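Local coordinates for protein tyrocidine synthase 3 (Brevibacillus parabrevis, PDB 4MRT) that probably carries aminoacyl and peptidyl intermediates on a phosphopantetheine arm, as a peptidyl carrier domain of a nonribosomal peptide synthetase that takes part in tyrocidine assembly, at residues Val14-Trp22 and Pro71-Val80; Ile21-Ser29 and Asp35-Lys46. The protein carries 1 engineered substitution. All coordinates share one frame; numbering follows the deposited sequence.

Interaction 1: Val14-Trp22 and Pro71-Val80; sequences VESKLAEIW and PTIKALAQYV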
loop_
_atom_site.group_PDB
_atom_site.type_symbol
_atom_site.label_atom_id
_atom_site.label_comp_id
_atom_site.label_asym_id
_atom_site.label_seq_id
_atom_site.Cartn_x
_atom_site.Cartn_y
_atom_site.Cartn_z
ATOM N N VAL A 14 20.824 20.013 -1.716
ATOM C CA VAL A 14 19.726 19.342 -1.026
ATOM C C VAL A 14 18.985 18.418 -1.985
ATOM O O VAL A 14 18.625 17.311 -1.612
ATOM C CB VAL A 14 18.769 20.348 -0.357
ATOM C CG1 VAL A 14 17.651 19.616 0.368
ATOM C CG2 VAL A 14 19.538 21.222 0.626
ATOM N N GLU A 15 18.789 18.854 -3.224
ATOM C CA GLU A 15 18.204 17.999 -4.239
ATOM C C GLU A 15 19.095 16.784 -4.500
ATOM O O GLU A 15 18.594 15.657 -4.565
ATOM C CB GLU A 15 17.951 18.774 -5.522
ATOM C CG GLU A 15 16.858 19.821 -5.354
ATOM C CD GLU A 15 16.718 20.739 -6.536
ATOM O OE1 GLU A 15 17.641 20.777 -7.382
ATOM O OE2 GLU A 15 15.678 21.430 -6.607
ATOM N N SER A 16 20.412 16.999 -4.611
ATOM C CA SER A 16 21.307 15.900 -4.959
ATOM C C SER A 16 21.348 14.869 -3.840
ATOM O O SER A 16 21.315 13.681 -4.117
ATOM C CB SER A 16 22.722 16.388 -5.336
ATOM O OG SER A 16 23.026 17.600 -4.675
ATOM N N LYS A 17 21.370 15.332 -2.596
ATOM C CA LYS A 17 21.394 14.462 -1.439
ATOM C C LYS A 17 20.101 13.640 -1.324
ATOM O O LYS A 17 20.140 12.426 -1.142
ATOM C CB LYS A 17 21.612 15.301 -0.172
ATOM C CG LYS A 17 21.733 14.511 1.111
ATOM C CD LYS A 17 22.749 13.389 0.945
ATOM C CE LYS A 17 23.539 13.115 2.215
ATOM N NZ LYS A 17 24.977 12.871 1.898
ATOM N N LEU A 18 18.964 14.312 -1.465
ATOM C CA LEU A 18 17.678 13.643 -1.500
ATOM C C LEU A 18 17.600 12.625 -2.629
ATOM O O LEU A 18 16.987 11.563 -2.473
ATOM C CB LEU A 18 16.556 14.673 -1.650
ATOM C CG LEU A 18 16.292 15.500 -0.398
ATOM C CD1 LEU A 18 15.185 16.518 -0.645
ATOM C CD2 LEU A 18 15.962 14.600 0.785
ATOM N N ALA A 19 18.213 12.955 -3.766
ATOM C CA ALA A 19 18.300 12.009 -4.876
ATOM C C ALA A 19 19.106 10.807 -4.449
ATOM O O ALA A 19 18.751 9.683 -4.791
ATOM C CB ALA A 19 18.904 12.649 -6.113
ATOM N N GLU A 20 20.167 11.036 -3.669
ATOM C CA GLU A 20 21.047 9.942 -3.245
ATOM C C GLU A 20 20.301 9.076 -2.243
ATOM O O GLU A 20 20.373 7.847 -2.274
ATOM C CB GLU A 20 22.368 10.440 -2.626
ATOM C CG GLU A 20 23.234 11.421 -3.437
ATOM C CD GLU A 20 23.157 11.303 -4.963
ATOM O OE1 GLU A 20 23.181 10.168 -5.496
ATOM O OE2 GLU A 20 23.116 12.365 -5.648
ATOM N N ILE A 21 19.578 9.729 -1.351
ATOM C CA ILE A 21 18.723 9.017 -0.421
ATOM C C ILE A 21 17.672 8.152 -1.158
ATOM O O ILE A 21 17.495 6.971 -0.847
ATOM C CB ILE A 21 18.033 9.994 0.546
ATOM C CG1 ILE A 21 19.069 10.569 1.513
ATOM C CG2 ILE A 21 16.927 9.285 1.306
ATOM C CD1 ILE A 21 18.606 11.761 2.330
ATOM N N TRP A 22 16.997 8.739 -2.133
ATOM C CA TRP A 22 15.946 8.038 -2.878
ATOM C C TRP A 22 16.526 6.861 -3.675
ATOM O O TRP A 22 15.942 5.776 -3.718
ATOM C CB TRP A 22 15.261 8.985 -3.859
ATOM C CG TRP A 22 14.205 9.864 -3.290
ATOM C CD1 TRP A 22 14.136 10.374 -2.027
ATOM C CD2 TRP A 22 13.069 10.381 -3.998
ATOM N NE1 TRP A 22 13.006 11.154 -1.897
ATOM C CE2 TRP A 22 12.336 11.175 -3.090
ATOM C CE3 TRP A 22 12.593 10.239 -5.312
ATOM C CZ2 TRP A 22 11.150 11.835 -3.458
ATOM C CZ3 TRP A 22 11.421 10.902 -5.671
ATOM C CH2 TRP A 22 10.720 11.677 -4.749
ATOM N N PRO A 71 5.272 14.334 -4.273
ATOM C CA PRO A 71 6.246 13.231 -4.274
ATOM C C PRO A 71 7.371 13.406 -5.284
ATOM O O PRO A 71 7.621 12.499 -6.101
ATOM C CB PRO A 71 5.399 12.033 -4.675
ATOM C CG PRO A 71 4.431 12.614 -5.628
ATOM C CD PRO A 71 4.113 14.002 -5.117
ATOM N N THR A 72 8.009 14.570 -5.244
ATOM C CA THR A 72 9.160 14.878 -6.096
ATOM C C THR A 72 10.252 15.444 -5.206
ATOM O O THR A 72 9.993 16.041 -4.145
ATOM C CB THR A 72 8.836 15.898 -7.227
ATOM O OG1 THR A 72 8.363 17.121 -6.652
ATOM C CG2 THR A 72 7.798 15.369 -8.214
ATOM N N ILE A 73 11.498 15.205 -5.619
ATOM C CA ILE A 73 12.664 15.738 -4.944
ATOM C C ILE A 73 12.660 17.268 -4.870
ATOM O O ILE A 73 13.053 17.844 -3.857
ATOM C CB ILE A 73 13.959 15.240 -5.645
ATOM C CG1 ILE A 73 14.228 13.782 -5.234
ATOM C CG2 ILE A 73 15.149 16.120 -5.258
ATOM C CD1 ILE A 73 15.146 13.036 -6.177
ATOM N N LYS A 74 12.237 17.926 -5.933
ATOM C CA LYS A 74 12.205 19.384 -5.949
ATOM C C LYS A 74 11.323 19.897 -4.817
ATOM O O LYS A 74 11.768 20.717 -3.982
ATOM C CB LYS A 74 11.685 19.892 -7.287
ATOM C CG LYS A 74 11.845 21.393 -7.454
ATOM C CD LYS A 74 11.224 21.902 -8.731
ATOM C CE LYS A 74 11.271 23.413 -8.707
ATOM N NZ LYS A 74 10.761 23.962 -9.967
ATOM N N ALA A 75 10.091 19.376 -4.758
ATOM C CA ALA A 75 9.164 19.779 -3.703
ATOM C C ALA A 75 9.722 19.458 -2.332
ATOM O O ALA A 75 9.696 20.308 -1.433
ATOM C CB ALA A 75 7.808 19.134 -3.894
ATOM N N LEU A 76 10.244 18.239 -2.175
ATOM C CA LEU A 76 10.767 17.803 -0.890
ATOM C C LEU A 76 11.970 18.590 -0.416
ATOM O O LEU A 76 12.098 18.851 0.774
ATOM C CB LEU A 76 11.129 16.323 -0.903
ATOM C CG LEU A 76 10.302 15.487 0.065
ATOM C CD1 LEU A 76 8.881 15.361 -0.467
ATOM C CD2 LEU A 76 10.950 14.121 0.263
ATOM N N ALA A 77 12.889 18.871 -1.345
ATOM C CA ALA A 77 14.032 19.749 -1.091
ATOM C C ALA A 77 13.552 21.110 -0.572
ATOM O O ALA A 77 14.065 21.606 0.435
ATOM C CB ALA A 77 14.863 19.930 -2.356
ATOM N N GLN A 78 12.558 21.687 -1.251
ATOM C CA GLN A 78 11.969 22.971 -0.848
ATOM C C GLN A 78 11.544 22.918 0.601
ATOM O O GLN A 78 12.017 23.699 1.406
ATOM C CB GLN A 78 10.768 23.328 -1.727
ATOM N N TYR A 79 10.672 21.952 0.915
ATOM C CA TYR A 79 10.173 21.706 2.274
ATOM C C TYR A 79 11.305 21.523 3.289
ATOM O O TYR A 79 11.287 22.112 4.353
ATOM C CB TYR A 79 9.276 20.456 2.276
ATOM C CG TYR A 79 8.548 20.206 3.579
ATOM C CD1 TYR A 79 9.123 19.434 4.596
ATOM C CD2 TYR A 79 7.269 20.735 3.794
ATOM C CE1 TYR A 79 8.447 19.206 5.801
ATOM C CE2 TYR A 79 6.586 20.511 4.982
ATOM C CZ TYR A 79 7.172 19.750 5.981
ATOM O OH TYR A 79 6.483 19.544 7.163
ATOM N N VAL A 80 12.280 20.687 2.952
ATOM C CA VAL A 80 13.407 20.413 3.842
ATOM C C VAL A 80 14.277 21.654 4.059
ATOM O O VAL A 80 14.643 21.964 5.199
ATOM C CB VAL A 80 14.275 19.252 3.305
ATOM C CG1 VAL A 80 15.618 19.191 4.009
ATOM C CG2 VAL A 80 13.532 17.930 3.467
HETATM O O HOH W 1 13.696 22.350 -4.925
#
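I73, in the first turn of helix 73-81, enters as a knob among E15, L18, A19 and W22, each of its outer carbons meeting a different part of helix 13-26. CG1 stands over the W22 indole, 3.7 Å from the centroid of the six-membered ring and 7° off its normal, which defines a CH-pi contact. CD1 of I73 continues to A19, 3.6 Å from its CA. CG2, anti to the backbone N of I73, rests on the main chain one turn earlier, 3.5 Å from E15 O. The W22 ring reaches past the knob in the opposite direction until its CH2 lies 3.5 Å from P71 O at the ring edge; its NE1 is buried without a polar partner. With W22 cut back to an alanine, I73 CG1 is likely to lose the aromatic face it rests on, with a gap left between helix 13-26 and the P71 end of the partner segment. Further along, CD1 of L18 comes within 3.4 Å of A77 N, an approach consistent with the small side chain of A77. At the margin, a water donates to both E15 OE2 and K74 O, while E15 OE1 is bonded to T11. With the segment axes 9.1 Å apart and inclined at 118°, this is the apolar crossing of the first and last helices in the four-helix bundle of carrier proteins.

Interaction 2: Ile21-Ser29 and Asp35-Lys46; sequences IWERVLGVS and DNFFQIGGHALK. Engineered in segment 35-46: A44 (natural residue Ser). With COA (coenzyme A), chain D.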
loop_
_atom_site.group_PDB
_atom_site.type_symbol
_atom_site.label_atom_id
_atom_site.label_comp_id
_atom_site.label_asym_id
_atom_site.label_seq_id
_atom_site.Cartn_x
_atom_site.Cartn_y
_atom_site.Cartn_z
ATOM N N ILE A 21 19.578 9.729 -1.351
ATOM C CA ILE A 21 18.723 9.017 -0.421
ATOM C C ILE A 21 17.672 8.152 -1.158
ATOM O O ILE A 21 17.495 6.971 -0.847
ATOM C CB ILE A 21 18.033 9.994 0.546
ATOM C CG1 ILE A 21 19.069 10.569 1.513
ATOM C CG2 ILE A 21 16.927 9.285 1.306
ATOM C CD1 ILE A 21 18.606 11.761 2.330
ATOM N N TRP A 22 16.997 8.739 -2.133
ATOM C CA TRP A 22 15.946 8.038 -2.878
ATOM C C TRP A 22 16.526 6.861 -3.675
ATOM O O TRP A 22 15.942 5.776 -3.718
ATOM C CB TRP A 22 15.261 8.985 -3.859
ATOM C CG TRP A 22 14.205 9.864 -3.290
ATOM C CD1 TRP A 22 14.136 10.374 -2.027
ATOM C CD2 TRP A 22 13.069 10.381 -3.998
ATOM N NE1 TRP A 22 13.006 11.154 -1.897
ATOM C CE2 TRP A 22 12.336 11.175 -3.090
ATOM C CE3 TRP A 22 12.593 10.239 -5.312
ATOM C CZ2 TRP A 22 11.150 11.835 -3.458
ATOM C CZ3 TRP A 22 11.421 10.902 -5.671
ATOM C CH2 TRP A 22 10.720 11.677 -4.749
ATOM N N GLU A 23 17.669 7.096 -4.315
ATOM C CA GLU A 23 18.359 6.071 -5.109
ATOM C C GLU A 23 18.732 4.863 -4.263
ATOM O O GLU A 23 18.574 3.721 -4.677
ATOM C CB GLU A 23 19.613 6.669 -5.773
ATOM C CG GLU A 23 19.267 7.599 -6.923
ATOM C CD GLU A 23 20.451 8.389 -7.458
ATOM O OE1 GLU A 23 20.252 9.131 -8.443
ATOM O OE2 GLU A 23 21.564 8.268 -6.894
ATOM N N ARG A 24 19.223 5.138 -3.069
ATOM C CA ARG A 24 19.616 4.108 -2.127
ATOM C C ARG A 24 18.405 3.346 -1.568
ATOM O O ARG A 24 18.470 2.136 -1.379
ATOM C CB ARG A 24 20.427 4.787 -1.013
ATOM C CG ARG A 24 20.315 4.260 0.405
ATOM C CD ARG A 24 20.581 5.417 1.355
ATOM N NE ARG A 24 21.822 6.123 0.999
ATOM C CZ ARG A 24 22.088 7.405 1.261
ATOM N NH1 ARG A 24 21.210 8.177 1.887
ATOM N NH2 ARG A 24 23.252 7.931 0.892
ATOM N N VAL A 25 17.311 4.065 -1.299
ATOM C CA VAL A 25 16.080 3.458 -0.783
ATOM C C VAL A 25 15.427 2.623 -1.889
ATOM O O VAL A 25 15.047 1.484 -1.666
ATOM C CB VAL A 25 15.132 4.531 -0.175
ATOM C CG1 VAL A 25 13.731 3.976 0.103
ATOM C CG2 VAL A 25 15.701 5.058 1.123
ATOM N N LEU A 26 15.356 3.164 -3.095
ATOM C CA LEU A 26 14.671 2.515 -4.192
ATOM C C LEU A 26 15.512 1.541 -5.032
ATOM O O LEU A 26 14.959 0.771 -5.818
ATOM C CB LEU A 26 14.093 3.575 -5.115
ATOM C CG LEU A 26 13.119 4.565 -4.486
ATOM C CD1 LEU A 26 12.851 5.715 -5.425
ATOM C CD2 LEU A 26 11.837 3.853 -4.102
ATOM N N GLY A 27 16.835 1.575 -4.900
ATOM C CA GLY A 27 17.715 0.735 -5.753
ATOM C C GLY A 27 17.630 1.103 -7.219
ATOM O O GLY A 27 17.605 0.230 -8.097
ATOM N N VAL A 28 17.538 2.402 -7.501
ATOM C CA VAL A 28 17.465 2.868 -8.880
ATOM C C VAL A 28 18.403 4.050 -8.992
ATOM O O VAL A 28 18.604 4.787 -8.028
ATOM C CB VAL A 28 16.018 3.221 -9.373
ATOM C CG1 VAL A 28 14.946 2.488 -8.570
ATOM C CG2 VAL A 28 15.746 4.716 -9.369
ATOM N N SER A 29 18.983 4.218 -10.169
ATOM C CA SER A 29 20.044 5.202 -10.360
ATOM C C SER A 29 19.552 6.351 -11.240
ATOM O O SER A 29 18.714 6.156 -12.134
ATOM C CB SER A 29 21.263 4.514 -10.984
ATOM O OG SER A 29 22.278 5.464 -11.254
ATOM N N ASP A 35 10.739 13.521 -10.846
ATOM C CA ASP A 35 10.275 12.134 -10.932
ATOM C C ASP A 35 9.308 11.905 -9.770
ATOM O O ASP A 35 9.593 12.242 -8.624
ATOM C CB ASP A 35 11.413 11.114 -10.814
ATOM C CG ASP A 35 12.347 11.090 -12.033
ATOM O OD1 ASP A 35 12.065 11.740 -13.054
ATOM O OD2 ASP A 35 13.393 10.390 -11.953
ATOM N N ASN A 36 8.168 11.343 -10.065
ATOM C CA ASN A 36 7.231 10.986 -9.005
ATOM C C ASN A 36 7.687 9.736 -8.244
ATOM O O ASN A 36 7.810 8.672 -8.829
ATOM C CB ASN A 36 5.843 10.777 -9.578
ATOM C CG ASN A 36 4.824 10.477 -8.499
ATOM O OD1 ASN A 36 5.072 9.672 -7.626
ATOM N ND2 ASN A 36 3.695 11.157 -8.538
ATOM N N PHE A 37 7.911 9.871 -6.940
ATOM C CA PHE A 37 8.402 8.783 -6.069
ATOM C C PHE A 37 7.656 7.467 -6.271
ATOM O O PHE A 37 8.271 6.400 -6.318
ATOM C CB PHE A 37 8.308 9.209 -4.590
ATOM C CG PHE A 37 8.905 8.232 -3.612
ATOM C CD1 PHE A 37 10.287 8.028 -3.556
ATOM C CD2 PHE A 37 8.091 7.524 -2.723
ATOM C CE1 PHE A 37 10.841 7.145 -2.646
ATOM C CE2 PHE A 37 8.648 6.649 -1.798
ATOM C CZ PHE A 37 10.016 6.450 -1.765
ATOM N N PHE A 38 6.334 7.559 -6.421
ATOM C CA PHE A 38 5.479 6.395 -6.502
ATOM C C PHE A 38 5.377 5.808 -7.895
ATOM O O PHE A 38 4.812 4.739 -8.037
ATOM C CB PHE A 38 4.099 6.741 -5.926
ATOM C CG PHE A 38 4.184 7.152 -4.488
ATOM C CD1 PHE A 38 4.397 6.204 -3.518
ATOM C CD2 PHE A 38 4.176 8.500 -4.126
ATOM C CE1 PHE A 38 4.551 6.569 -2.201
ATOM C CE2 PHE A 38 4.318 8.873 -2.814
ATOM C CZ PHE A 38 4.501 7.912 -1.850
ATOM N N GLN A 39 5.914 6.489 -8.904
ATOM C CA GLN A 39 5.931 5.955 -10.272
ATOM C C GLN A 39 7.266 5.272 -10.601
ATOM O O GLN A 39 7.371 4.578 -11.595
ATOM C CB GLN A 39 5.670 7.065 -11.295
ATOM C CG GLN A 39 4.206 7.415 -11.461
ATOM C CD GLN A 39 3.990 8.699 -12.235
ATOM O OE1 GLN A 39 4.940 9.341 -12.714
ATOM N NE2 GLN A 39 2.729 9.088 -12.359
ATOM N N ILE A 40 8.264 5.478 -9.758
ATOM C CA ILE A 40 9.604 4.955 -9.986
ATOM C C ILE A 40 10.012 3.887 -8.959
ATOM O O ILE A 40 11.204 3.595 -8.784
ATOM C CB ILE A 40 10.636 6.102 -10.041
ATOM C CG1 ILE A 40 10.729 6.813 -8.713
ATOM C CG2 ILE A 40 10.258 7.083 -11.149
ATOM C CD1 ILE A 40 11.906 7.738 -8.619
ATOM N N GLY A 41 9.014 3.279 -8.306
ATOM C CA GLY A 41 9.253 2.155 -7.373
ATOM C C GLY A 41 8.941 2.460 -5.919
ATOM O O GLY A 41 8.987 1.587 -5.060
ATOM N N GLY A 42 8.608 3.706 -5.620
ATOM C CA GLY A 42 8.272 4.060 -4.256
ATOM C C GLY A 42 6.944 3.432 -3.845
ATOM O O GLY A 42 6.082 3.140 -4.683
ATOM N N HIS A 43 6.827 3.196 -2.554
ATOM C CA HIS A 43 5.588 2.761 -1.913
ATOM C C HIS A 43 5.746 3.089 -0.430
ATOM O O HIS A 43 6.793 3.600 -0.023
ATOM C CB HIS A 43 5.281 1.278 -2.189
ATOM C CG HIS A 43 6.422 0.356 -1.921
ATOM N ND1 HIS A 43 6.643 -0.207 -0.687
ATOM C CD2 HIS A 43 7.413 -0.094 -2.726
ATOM C CE1 HIS A 43 7.727 -0.960 -0.737
ATOM N NE2 HIS A 43 8.215 -0.909 -1.965
ATOM N N ALA A 44 4.718 2.802 0.370
ATOM C CA ALA A 44 4.611 3.329 1.710
ATOM C C ALA A 44 5.776 2.994 2.603
ATOM O O ALA A 44 6.265 3.860 3.301
ATOM C CB ALA A 44 3.334 2.846 2.355
ATOM N N LEU A 45 6.168 1.729 2.624
ATOM C CA LEU A 45 7.258 1.294 3.448
ATOM C C LEU A 45 8.534 2.070 3.099
ATOM O O LEU A 45 9.216 2.558 3.993
ATOM C CB LEU A 45 7.489 -0.236 3.336
ATOM C CG LEU A 45 8.427 -0.778 4.434
ATOM C CD1 LEU A 45 7.907 -0.356 5.801
ATOM C CD2 LEU A 45 8.603 -2.298 4.347
ATOM N N LYS A 46 8.818 2.204 1.819
ATOM C CA LYS A 46 9.993 2.967 1.374
ATOM C C LYS A 46 9.850 4.479 1.626
ATOM O O LYS A 46 10.846 5.155 1.818
ATOM C CB LYS A 46 10.292 2.700 -0.088
ATOM C CG LYS A 46 10.856 1.311 -0.330
ATOM C CD LYS A 46 11.156 1.133 -1.801
ATOM C CE LYS A 46 11.664 -0.255 -2.167
ATOM N NZ LYS A 46 12.466 -0.852 -1.078
HETATM N N1A COA D . -6.792 4.509 1.695
HETATM C C2A COA D . -7.027 3.236 1.318
HETATM N N3A COA D . -6.551 2.685 0.203
HETATM C C4A COA D . -5.798 3.428 -0.646
HETATM C C5A COA D . -5.506 4.828 -0.324
HETATM C C6A COA D . -6.056 5.349 0.928
HETATM N N6A COA D . -5.818 6.628 1.277
HETATM N N7A COA D . -4.745 5.325 -1.318
HETATM C C8A COA D . -4.583 4.333 -2.221
HETATM N N9A COA D . -5.225 3.211 -1.818
HETATM C C1B COA D . -5.238 1.897 -2.506
HETATM C C2B COA D . -5.225 2.003 -4.019
HETATM O O2B COA D . -6.156 1.032 -4.539
HETATM C C3B COA D . -3.802 1.579 -4.364
HETATM O O3B COA D . -3.695 0.942 -5.630
HETATM P P3B COA D . -3.012 1.639 -6.922
HETATM O O7A COA D . -2.507 0.508 -7.764
HETATM O O8A COA D . -4.116 2.391 -7.615
HETATM O O9A COA D . -1.962 2.539 -6.355
HETATM C C4B COA D . -3.545 0.551 -3.287
HETATM O O4B COA D . -4.065 1.142 -2.123
HETATM C C5B COA D . -2.101 0.171 -3.074
HETATM O O5B COA D . -1.999 -0.457 -1.799
HETATM P P1A COA D . -0.537 -0.908 -1.314
HETATM O O1A COA D . 0.052 -1.815 -2.353
HETATM O O2A COA D . -0.691 -1.463 0.081
HETATM O O3A COA D . 0.261 0.466 -1.377
HETATM P P2A COA D . 1.261 0.976 -0.227
HETATM O O4A COA D . 1.712 -0.131 0.717
HETATM O O5A COA D . 2.373 1.769 -0.932
HETATM O O6A COA D . 0.437 2.095 0.620
HETATM C CBP COA D . -1.475 3.303 1.585
HETATM C CCP COA D . -0.940 2.409 0.457
HETATM C CDP COA D . -0.780 3.401 2.935
HETATM C CEP COA D . -2.851 3.895 1.408
HETATM C CAP COA D . -0.726 4.617 1.064
HETATM O OAP COA D . -0.911 4.859 -0.342
HETATM C C9P COA D . -1.091 5.951 1.739
HETATM O O9P COA D . -0.758 6.208 2.896
HETATM N N8P COA D . -1.801 6.838 1.033
HETATM C C7P COA D . -2.278 8.091 1.613
HETATM C C6P COA D . -1.314 9.250 1.413
HETATM C C5P COA D . -1.924 10.556 1.910
HETATM O O5P COA D . -2.008 10.705 3.116
HETATM N N4P COA D . -2.315 11.488 1.007
HETATM C C3P COA D . -2.936 12.772 1.375
HETATM C C2P COA D . -2.127 14.018 0.992
HETATM S S1P COA D . -2.842 15.545 1.707
#
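F37 turns its ring edge onto the W22 indole: the centroids of the F37 ring and the W22 six-membered ring are 4.7 Å apart with planes at 63°, an edge-to-face pair. With CG of F37 anti to the backbone N (chi1 -174°), CD1 is placed over the centre of the six-membered ring of W22, and F37 CB also touches W22 CH2 at 3.5 Å. L26 wedges in beside them, its CD1 3.7 Å from F37 CE1 and 3.9 Å from I40 CD1. Its other methyl, CD2, reaches the backbone N of G42 at 3.6 Å. G42 CA sits over one face of the F37 ring, offset toward its rim, and a side chain there would collide with F37 O. The glycine pair G41-G42 belongs to the phosphopantetheine attachment motif at the start of helix 44-58; the natural serine is replaced by the engineered A44, whose backbone N donates to coenzyme A O5A (2.9 Å). Whereas W22, F37 and I40 are buried, the more solvent-facing side lies between V25 and K46, both partly exposed. There the lysine chain slides past V25, CB to V25 CG1 at 3.7 Å, and bends at its last torsion.

In the fold
Both interactions draw on helix 13-26 and share W22, whose indole is sandwiched: I73 of interaction 1 lies over one face and F37 of interaction 2 over the other. The centre of interaction 1 lies about 4 Å from the centre of the chain, and it joins two helices through one aliphatic knob, I73, and the aliphatic contacts around it. Interaction 2, its centre about 8 Å from the chain's and only partly buried, sets the same helix against the loop before helix 44-58 and that helix's first turn, by aromatic, glycine and lysine-chain contacts; it alone includes residues of the coenzyme A pocket. The two also meet directly, since F37 N and P71 O are 2.8 Å apart, a probable hydrogen bond.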